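Local atomic coordinates of accelerated cell death 11 (Arabidopsis thaliana, PDB entry 4NT1), a protein that transfers ceramide-1-phosphate and phytoceramide-1-phosphate selectively between membranes and does not carry ceramide lacking the headgroup phosphate. Residues A[98-101]-A[102-106]; A[144-147]-A[148-151]; A[170-173]-A[174-177]. One frame throughout, in Å; residues are numbered along the deposited sequence.

Contact 1. Residues A[98-101]-A[102-106]; sequences HTRN and LLRVK
Leu102 N donates to His98 O at 2.8 Å, with an N-H...O angle of 152°, and so opens the i to i+4 ladder of helix 98-121 in the all-helical GLTP fold. Val105 N to Asn101 O follows at 2.9 Å, and Arg104 N to Arg100 O at 3.2 Å. Arg104 CD also packs closely on Arg100 O, at 3.1 Å. A sharp bend at chi2 (91°) folds the Arg104 chain back over this carbonyl, whereas the Arg100 chain runs extended from CG to NE. The two guanidinium groups consequently end up near each other with their planes 36° apart: Arg104 NH1 stands over one face of the Arg100 group, toward its rim, and lies 3.4 Å from Arg100 NH2. Both arginines bind the phosphate-bearing N-acylsphingoid base, and their pairing is that of an anion-binding pocket, here without lipid. In this apo form Arg104 NH2 makes a salt bridge with the terminal carboxylate of Trp207. Thr99 OG1 bonds to Asp86. The first turns of helix 98-121 thus sit among three others: Thr99 and Leu102 touch both helix 79-88 and Phe198 of helix 173-199, while Asn101 and Val105 meet helix 67-72.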
ATOM      1  N   HIS A  98       7.522   3.483  14.888  1.00 20.74           N
ATOM      2  CA  HIS A  98       6.282   3.805  14.191  1.00 18.01           C
ATOM      3  C   HIS A  98       6.566   4.383  12.806  1.00 21.25           C
ATOM      4  O   HIS A  98       5.891   4.045  11.830  1.00 20.32           O
ATOM      5  CB  HIS A  98       5.475   4.806  15.021  1.00 21.66           C
ATOM      6  CG  HIS A  98       5.017   4.263  16.338  1.00 20.06           C
ATOM      7  ND1 HIS A  98       5.046   5.003  17.497  1.00 23.85           N
ATOM      8  CD2 HIS A  98       4.514   3.050  16.678  1.00 19.26           C
ATOM      9  CE1 HIS A  98       4.575   4.277  18.497  1.00 23.00           C
ATOM     10  NE2 HIS A  98       4.248   3.087  18.026  1.00 21.86           N
ATOM     11  N   THR A  99       7.572   5.248  12.730  1.00 19.23           N
ATOM     12  CA  THR A  99       7.876   5.973  11.507  1.00 19.23           C
ATOM     13  C   THR A  99       8.517   5.054  10.471  1.00 21.33           C
ATOM     14  O   THR A  99       8.217   5.141   9.278  1.00 19.91           O
ATOM     15  CB  THR A  99       8.775   7.170  11.791  1.00 21.96           C
ATOM     16  OG1 THR A  99       8.075   8.086  12.640  1.00 20.89           O
ATOM     17  CG2 THR A  99       9.154   7.873  10.501  1.00 23.22           C
ATOM     18  N   ARG A 100       9.381   4.156  10.930  1.00 17.54           N
ATOM     19  CA  ARG A 100       9.944   3.139  10.041  1.00 19.54           C
ATOM     20  C   ARG A 100       8.837   2.256   9.466  1.00 20.48           C
ATOM     21  O   ARG A 100       8.816   1.965   8.265  1.00 21.54           O
ATOM     22  CB  ARG A 100      10.981   2.288  10.785  1.00 24.81           C
ATOM     23  CG  ARG A 100      11.590   1.164   9.950  1.00 28.36           C
ATOM     24  CD  ARG A 100      12.786   0.534  10.675  1.00 27.65           C
ATOM     25  NE  ARG A 100      13.370  -0.561   9.908  1.00 38.51           N
ATOM     26  CZ  ARG A 100      14.485  -0.463   9.195  1.00 45.45           C
ATOM     27  NH1 ARG A 100      15.158   0.683   9.156  1.00 45.44           N
ATOM     28  NH2 ARG A 100      14.933  -1.515   8.528  1.00 56.00           N
ATOM     29  N   ASN A 101       7.917   1.825  10.322  1.00 19.55           N
ATOM     30  CA  ASN A 101       6.825   0.984   9.852  1.00 19.36           C
ATOM     31  C   ASN A 101       5.909   1.746   8.905  1.00 19.32           C
ATOM     32  O   ASN A 101       5.446   1.194   7.911  1.00 17.56           O
ATOM     33  CB  ASN A 101       6.085   0.348  11.020  1.00 21.77           C
ATOM     34  CG  ASN A 101       6.938  -0.691  11.723  1.00 23.81           C
ATOM     35  OD1 ASN A 101       7.883  -1.215  11.136  1.00 34.67           O
ATOM     36  ND2 ASN A 101       6.619  -0.989  12.963  1.00 27.52           N
ATOM     37  N   LEU A 102       5.705   3.034   9.182  1.00 15.90           N
ATOM     38  CA  LEU A 102       4.944   3.886   8.270  1.00 17.11           C
ATOM     39  C   LEU A 102       5.544   3.916   6.867  1.00 17.29           C
ATOM     40  O   LEU A 102       4.811   3.834   5.876  1.00 16.52           O
ATOM     41  CB  LEU A 102       4.814   5.312   8.820  1.00 17.12           C
ATOM     42  CG  LEU A 102       4.033   6.284   7.926  1.00 15.43           C
ATOM     43  CD1 LEU A 102       2.579   5.816   7.701  1.00 20.48           C
ATOM     44  CD2 LEU A 102       4.051   7.689   8.510  1.00 15.93           C
ATOM     45  N   LEU A 103       6.867   4.066   6.778  1.00 18.31           N
ATOM     46  CA  LEU A 103       7.527   4.093   5.484  1.00 18.22           C
ATOM     47  C   LEU A 103       7.281   2.781   4.737  1.00 18.43           C
ATOM     48  O   LEU A 103       7.020   2.781   3.532  1.00 17.95           O
ATOM     49  CB  LEU A 103       9.024   4.372   5.651  1.00 16.82           C
ATOM     50  CG  LEU A 103       9.862   4.501   4.384  1.00 20.38           C
ATOM     51  CD1 LEU A 103       9.281   5.575   3.477  1.00 19.39           C
ATOM     52  CD2 LEU A 103      11.301   4.826   4.760  1.00 22.26           C
ATOM     53  N   ARG A 104       7.363   1.659   5.445  1.00 17.95           N
ATOM     54  CA  ARG A 104       7.108   0.366   4.815  1.00 18.98           C
ATOM     55  C   ARG A 104       5.657   0.236   4.328  1.00 18.62           C
ATOM     56  O   ARG A 104       5.399  -0.254   3.211  1.00 19.23           O
ATOM     57  CB  ARG A 104       7.468  -0.798   5.748  1.00 21.95           C
ATOM     58  CG  ARG A 104       8.931  -1.229   5.639  1.00 26.95           C
ATOM     59  CD  ARG A 104       9.812  -0.500   6.624  1.00 31.06           C
ATOM     60  NE  ARG A 104      11.224  -0.803   6.403  1.00 35.21           N
ATOM     61  CZ  ARG A 104      12.125   0.089   5.999  1.00 35.00           C
ATOM     62  NH1 ARG A 104      13.388  -0.272   5.823  1.00 33.75           N
ATOM     63  NH2 ARG A 104      11.769   1.348   5.785  1.00 32.68           N
ATOM     64  N   VAL A 105       4.717   0.699   5.144  1.00 16.33           N
ATOM     65  CA  VAL A 105       3.308   0.661   4.768  1.00 17.21           C
ATOM     66  C   VAL A 105       3.064   1.539   3.539  1.00 18.12           C
ATOM     67  O   VAL A 105       2.398   1.126   2.593  1.00 17.03           O
ATOM     68  CB  VAL A 105       2.399   1.068   5.935  1.00 17.86           C
ATOM     69  CG1 VAL A 105       0.978   1.285   5.440  1.00 18.36           C
ATOM     70  CG2 VAL A 105       2.432  -0.015   7.011  1.00 16.92           C
ATOM     71  N   LYS A 106       3.643   2.731   3.532  1.00 16.88           N
ATOM     72  CA  LYS A 106       3.513   3.612   2.368  1.00 20.24           C
ATOM     73  C   LYS A 106       3.909   2.887   1.073  1.00 19.87           C
ATOM     74  O   LYS A 106       3.229   3.004   0.041  1.00 18.33           O
ATOM     75  CB  LYS A 106       4.365   4.870   2.552  1.00 18.94           C
ATOM     76  CG  LYS A 106       4.157   5.950   1.476  1.00 19.96           C
ATOM     77  CD  LYS A 106       5.060   5.753   0.272  1.00 24.32           C
ATOM     78  CE  LYS A 106       6.539   5.802   0.683  1.00 26.92           C
ATOM     79  NZ  LYS A 106       7.416   6.005  -0.510  1.00 27.79           N
TER

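Contact 2. Residues A[144-147]-A[148-151]; sequences HGWA and IRKA
His144 and Ile148 meet at the start of helix 146-155 of the all-helical GLTP fold, where Gly145 is the N-cap. On the His144 side a ring fixed by hydrogen bonds carries a methyl on its face. Ile148 CG2 sits over the imidazole, 3.8 Å from the ring centroid and 20° off the normal, a CH-pi contact. It reaches the ring because CG2 is anti to the Ile148 backbone N, with CG1 at chi1 -59°. The ring, part of the binding site for the N-acylsphingoid base 1-phosphate, is held at both nitrogens, by Tyr136 OH at ND1 and Asp61 at NE2, which should restrict its rotation beneath the methyl. Gly145 O accepts a nearly straight bond from Arg149 N at 3.1 Å and a weak one from Ile148 N. The Trp146 side is solvent-exposed and touches at the rim: Lys150, bent at chi3, passes obliquely by the CZ2-CH2 side of the indole, CD 3.6 Å from Trp146 CZ2 and NZ 3.5 Å from Trp146 CH2, both beyond the ring outline. Arg149 spans the two regions: one guanidinium face lies over Trp146 CA, NH2 comes to the edge of the indole with the planes 73° apart, and NH1 donates to His144 O at 2.7 Å, the oxygen lying close to the guanidinium plane.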
ATOM      1  N   HIS A 144      14.905  -4.395  -2.237  1.00 24.83           N
ATOM      2  CA  HIS A 144      15.077  -5.829  -2.033  1.00 21.80           C
ATOM      3  C   HIS A 144      16.424  -6.318  -2.537  1.00 27.19           C
ATOM      4  O   HIS A 144      16.872  -5.912  -3.599  1.00 28.12           O
ATOM      5  CB  HIS A 144      13.988  -6.593  -2.779  1.00 28.42           C
ATOM      6  CG  HIS A 144      12.687  -6.672  -2.046  1.00 28.02           C
ATOM      7  ND1 HIS A 144      11.514  -7.061  -2.655  1.00 27.76           N
ATOM      8  CD2 HIS A 144      12.377  -6.430  -0.752  1.00 29.88           C
ATOM      9  CE1 HIS A 144      10.534  -7.051  -1.768  1.00 27.70           C
ATOM     10  NE2 HIS A 144      11.032  -6.672  -0.604  1.00 25.82           N
ATOM     11  N   GLY A 145      17.057  -7.203  -1.775  1.00 31.93           N
ATOM     12  CA  GLY A 145      18.297  -7.829  -2.198  1.00 36.98           C
ATOM     13  C   GLY A 145      18.061  -8.740  -3.388  1.00 31.70           C
ATOM     14  O   GLY A 145      16.938  -9.183  -3.625  1.00 30.02           O
ATOM     15  N   TRP A 146      19.122  -9.022  -4.141  1.00 32.21           N
ATOM     16  CA  TRP A 146      18.999  -9.831  -5.349  1.00 30.64           C
ATOM     17  C   TRP A 146      18.282 -11.161  -5.149  1.00 29.16           C
ATOM     18  O   TRP A 146      17.448 -11.541  -5.965  1.00 31.03           O
ATOM     19  CB  TRP A 146      20.360 -10.079  -6.014  1.00 29.84           C
ATOM     20  CG  TRP A 146      20.206 -11.040  -7.148  1.00 29.61           C
ATOM     21  CD1 TRP A 146      19.708 -10.766  -8.387  1.00 29.97           C
ATOM     22  CD2 TRP A 146      20.507 -12.437  -7.133  1.00 28.99           C
ATOM     23  NE1 TRP A 146      19.690 -11.906  -9.153  1.00 28.60           N
ATOM     24  CE2 TRP A 146      20.179 -12.948  -8.406  1.00 27.73           C
ATOM     25  CE3 TRP A 146      21.035 -13.309  -6.173  1.00 28.86           C
ATOM     26  CZ2 TRP A 146      20.360 -14.288  -8.743  1.00 27.69           C
ATOM     27  CZ3 TRP A 146      21.209 -14.639  -6.508  1.00 31.88           C
ATOM     28  CH2 TRP A 146      20.871 -15.116  -7.783  1.00 32.22           C
ATOM     29  N   ALA A 147      18.596 -11.874  -4.072  1.00 35.05           N
ATOM     30  CA  ALA A 147      17.978 -13.178  -3.838  1.00 28.13           C
ATOM     31  C   ALA A 147      16.459 -13.081  -3.669  1.00 31.00           C
ATOM     32  O   ALA A 147      15.725 -13.983  -4.071  1.00 28.54           O
ATOM     33  CB  ALA A 147      18.614 -13.870  -2.637  1.00 36.25           C
ATOM     34  N   ILE A 148      15.987 -11.990  -3.070  1.00 29.46           N
ATOM     35  CA  ILE A 148      14.546 -11.769  -2.966  1.00 28.71           C
ATOM     36  C   ILE A 148      13.942 -11.485  -4.345  1.00 27.72           C
ATOM     37  O   ILE A 148      12.912 -12.052  -4.703  1.00 28.64           O
ATOM     38  CB  ILE A 148      14.200 -10.612  -2.016  1.00 32.63           C
ATOM     39  CG1 ILE A 148      14.741 -10.901  -0.606  1.00 35.68           C
ATOM     40  CG2 ILE A 148      12.687 -10.389  -2.004  1.00 28.71           C
ATOM     41  CD1 ILE A 148      14.325 -12.243  -0.063  1.00 39.39           C
ATOM     42  N   ARG A 149      14.590 -10.614  -5.110  1.00 26.05           N
ATOM     43  CA  ARG A 149      14.132 -10.281  -6.465  1.00 26.76           C
ATOM     44  C   ARG A 149      14.005 -11.540  -7.327  1.00 29.01           C
ATOM     45  O   ARG A 149      13.022 -11.713  -8.057  1.00 23.93           O
ATOM     46  CB  ARG A 149      15.081  -9.273  -7.131  1.00 25.07           C
ATOM     47  CG  ARG A 149      15.272  -7.987  -6.329  1.00 27.49           C
ATOM     48  CD  ARG A 149      15.789  -6.824  -7.169  1.00 27.00           C
ATOM     49  NE  ARG A 149      17.125  -7.045  -7.730  1.00 32.81           N
ATOM     50  CZ  ARG A 149      18.268  -6.774  -7.103  1.00 35.56           C
ATOM     51  NH1 ARG A 149      18.258  -6.288  -5.866  1.00 30.93           N
ATOM     52  NH2 ARG A 149      19.431  -6.999  -7.710  1.00 34.77           N
ATOM     53  N   LYS A 150      14.996 -12.424  -7.241  1.00 25.34           N
ATOM     54  CA  LYS A 150      14.943 -13.677  -7.992  1.00 24.93           C
ATOM     55  C   LYS A 150      13.730 -14.507  -7.585  1.00 27.92           C
ATOM     56  O   LYS A 150      13.004 -15.019  -8.434  1.00 28.65           O
ATOM     57  CB  LYS A 150      16.232 -14.493  -7.809  1.00 26.31           C
ATOM     58  CG  LYS A 150      16.218 -15.811  -8.576  1.00 31.69           C
ATOM     59  CD  LYS A 150      17.574 -16.526  -8.537  1.00 38.53           C
ATOM     60  CE  LYS A 150      17.792 -17.250  -7.209  1.00 41.29           C
ATOM     61  NZ  LYS A 150      19.033 -18.092  -7.210  1.00 47.92           N
ATOM     62  N   ALA A 151      13.509 -14.639  -6.281  1.00 28.19           N
ATOM     63  CA  ALA A 151      12.377 -15.415  -5.784  1.00 24.24           C
ATOM     64  C   ALA A 151      11.047 -14.874  -6.310  1.00 26.08           C
ATOM     65  O   ALA A 151      10.157 -15.643  -6.683  1.00 28.17           O
ATOM     66  CB  ALA A 151      12.380 -15.434  -4.264  1.00 29.67           C
TER

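Contact 3. Residues A[170-173]-A[174-177]; sequences KEDE and AAAK
Asp172 and Ala175 form the capping bond that starts helix 173-199. Among the hydrogen bonds, Ala175 N donates to Asp172 OD1 at 3.0 Å, almost straight at 172°, and meets the oxygen nearly along its C-O bond. Asp172 is the N-cap: its chi1 of 56° places CG between the backbone N and the carbonyl carbon, which turns the carboxylate back over the first turn. Its main-chain oxygen also serves the helix, accepting from Ala176 N at 2.9 Å, so one residue receives two amides of the opening turn through different oxygens. Glu173 O takes Lys177 N at 2.9 Å, and the regular i to i+4 pattern is under way. The negative carboxylate at this end would probably interact favourably with the helix dipole.

The van der Waals contacts come from the alanine methyls. Ala175 CB touches two carboxylate oxygens, 3.3 Å from Glu171 OE1 and 3.5 Å from Asp172 OD1, whereas Ala176 CB meets a carbon, Glu171 CB, at 3.9 Å. Glu171, bent at chi2, thereby runs alongside the methyls of Ala175 and Ala176.

The ionic partners lie outside the turn. Glu171 OE2 pairs with Arg12 NE, Glu173 OE2 with Arg162 NE, and Lys177 NZ with Glu123. Just upstream, Lys170 leaves helix 162-168 through a Schellman motif, and Glu173 and Ala176 rest on Leu166 of that helix, so the two helices are joined by a short, capped corner.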
ATOM      1  N   LYS A 170     -14.903 -10.350  -6.140  1.00 27.23           N
ATOM      2  CA  LYS A 170     -16.354 -10.278  -6.277  1.00 35.53           C
ATOM      3  C   LYS A 170     -16.816  -9.110  -7.154  1.00 31.83           C
ATOM      4  O   LYS A 170     -17.804  -8.453  -6.838  1.00 35.73           O
ATOM      5  CB  LYS A 170     -17.004 -10.167  -4.892  1.00 32.51           C
ATOM      6  CG  LYS A 170     -16.562 -11.239  -3.904  1.00 36.84           C
ATOM      7  CD  LYS A 170     -17.038 -12.614  -4.341  1.00 50.46           C
ATOM      8  CE  LYS A 170     -16.646 -13.690  -3.335  1.00 62.24           C
ATOM      9  NZ  LYS A 170     -17.188 -15.031  -3.711  1.00 72.81           N
ATOM     10  N   GLU A 171     -16.105  -8.853  -8.251  1.00 27.30           N
ATOM     11  CA  GLU A 171     -16.476  -7.775  -9.170  1.00 28.25           C
ATOM     12  C   GLU A 171     -16.370  -8.230 -10.623  1.00 26.60           C
ATOM     13  O   GLU A 171     -15.606  -9.138 -10.932  1.00 30.99           O
ATOM     14  CB  GLU A 171     -15.557  -6.566  -8.974  1.00 30.52           C
ATOM     15  CG  GLU A 171     -15.527  -5.975  -7.563  1.00 27.98           C
ATOM     16  CD  GLU A 171     -16.791  -5.207  -7.218  1.00 35.95           C
ATOM     17  OE1 GLU A 171     -17.687  -5.120  -8.084  1.00 33.69           O
ATOM     18  OE2 GLU A 171     -16.886  -4.691  -6.080  1.00 31.59           O
ATOM     19  N   ASP A 172     -17.113  -7.589 -11.522  1.00 29.35           N
ATOM     20  CA  ASP A 172     -16.857  -7.780 -12.946  1.00 31.23           C
ATOM     21  C   ASP A 172     -15.897  -6.695 -13.437  1.00 28.15           C
ATOM     22  O   ASP A 172     -15.545  -5.791 -12.678  1.00 30.40           O
ATOM     23  CB  ASP A 172     -18.150  -7.827 -13.776  1.00 36.07           C
ATOM     24  CG  ASP A 172     -19.017  -6.597 -13.596  1.00 41.43           C
ATOM     25  OD1 ASP A 172     -18.474  -5.483 -13.432  1.00 33.17           O
ATOM     26  OD2 ASP A 172     -20.257  -6.748 -13.634  1.00 45.81           O
ATOM     27  N   GLU A 173     -15.463  -6.792 -14.689  1.00 26.01           N
ATOM     28  CA  GLU A 173     -14.474  -5.855 -15.222  1.00 32.52           C
ATOM     29  C   GLU A 173     -14.908  -4.401 -15.037  1.00 32.54           C
ATOM     30  O   GLU A 173     -14.139  -3.586 -14.542  1.00 26.84           O
ATOM     31  CB  GLU A 173     -14.157  -6.142 -16.695  1.00 31.97           C
ATOM     32  CG  GLU A 173     -13.188  -7.305 -16.927  1.00 36.35           C
ATOM     33  CD  GLU A 173     -11.717  -6.905 -16.808  1.00 42.48           C
ATOM     34  OE1 GLU A 173     -11.433  -5.707 -16.577  1.00 32.38           O
ATOM     35  OE2 GLU A 173     -10.843  -7.793 -16.953  1.00 36.86           O
ATOM     36  N   ALA A 174     -16.140  -4.077 -15.423  1.00 30.96           N
ATOM     37  CA  ALA A 174     -16.596  -2.690 -15.359  1.00 25.88           C
ATOM     38  C   ALA A 174     -16.520  -2.104 -13.946  1.00 28.68           C
ATOM     39  O   ALA A 174     -15.975  -1.015 -13.750  1.00 29.67           O
ATOM     40  CB  ALA A 174     -18.010  -2.555 -15.923  1.00 30.04           C
ATOM     41  N   ALA A 175     -17.071  -2.824 -12.972  1.00 25.48           N
ATOM     42  CA  ALA A 175     -17.117  -2.352 -11.584  1.00 25.62           C
ATOM     43  C   ALA A 175     -15.719  -2.323 -10.971  1.00 27.94           C
ATOM     44  O   ALA A 175     -15.377  -1.416 -10.209  1.00 26.60           O
ATOM     45  CB  ALA A 175     -18.022  -3.233 -10.756  1.00 24.91           C
ATOM     46  N   ALA A 176     -14.928  -3.340 -11.283  1.00 24.46           N
ATOM     47  CA  ALA A 176     -13.560  -3.410 -10.786  1.00 27.64           C
ATOM     48  C   ALA A 176     -12.745  -2.225 -11.312  1.00 26.21           C
ATOM     49  O   ALA A 176     -11.976  -1.610 -10.572  1.00 25.69           O
ATOM     50  CB  ALA A 176     -12.920  -4.740 -11.182  1.00 24.82           C
ATOM     51  N   LYS A 177     -12.920  -1.883 -12.584  1.00 22.92           N
ATOM     52  CA  LYS A 177     -12.211  -0.725 -13.126  1.00 29.22           C
ATOM     53  C   LYS A 177     -12.575   0.539 -12.350  1.00 26.47           C
ATOM     54  O   LYS A 177     -11.714   1.352 -12.020  1.00 27.74           O
ATOM     55  CB  LYS A 177     -12.524  -0.532 -14.611  1.00 28.58           C
ATOM     56  CG  LYS A 177     -11.691   0.545 -15.290  1.00 27.93           C
ATOM     57  CD  LYS A 177     -12.093   0.670 -16.764  1.00 29.54           C
ATOM     58  CE  LYS A 177     -11.181   1.613 -17.527  1.00 32.27           C
ATOM     59  NZ  LYS A 177     -11.628   1.736 -18.949  1.00 32.54           N
TER

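Contact 1 is the core contact, its centre 11 Å from the centre of the chain, while contacts 2 and 3 are each about 20 Å from it, 2 at the surface and 3 partly buried. Contacts 1 and 2 both hold residues of the binding site for the phosphorylated sphingolipid: their nearest atoms are about 9 Å apart, and Asp61 of the same site bonds His144. Contact 3 is remote from both and lies across the chain's centre from contact 1. All three are at helix starts, yet they differ: contact 1 presents two arginines, contact 2 an imidazole and a tryptophan, and contact 3 acidic residues that pair with arginines. Residues 173-199 nevertheless link 3 with 1, through Phe198.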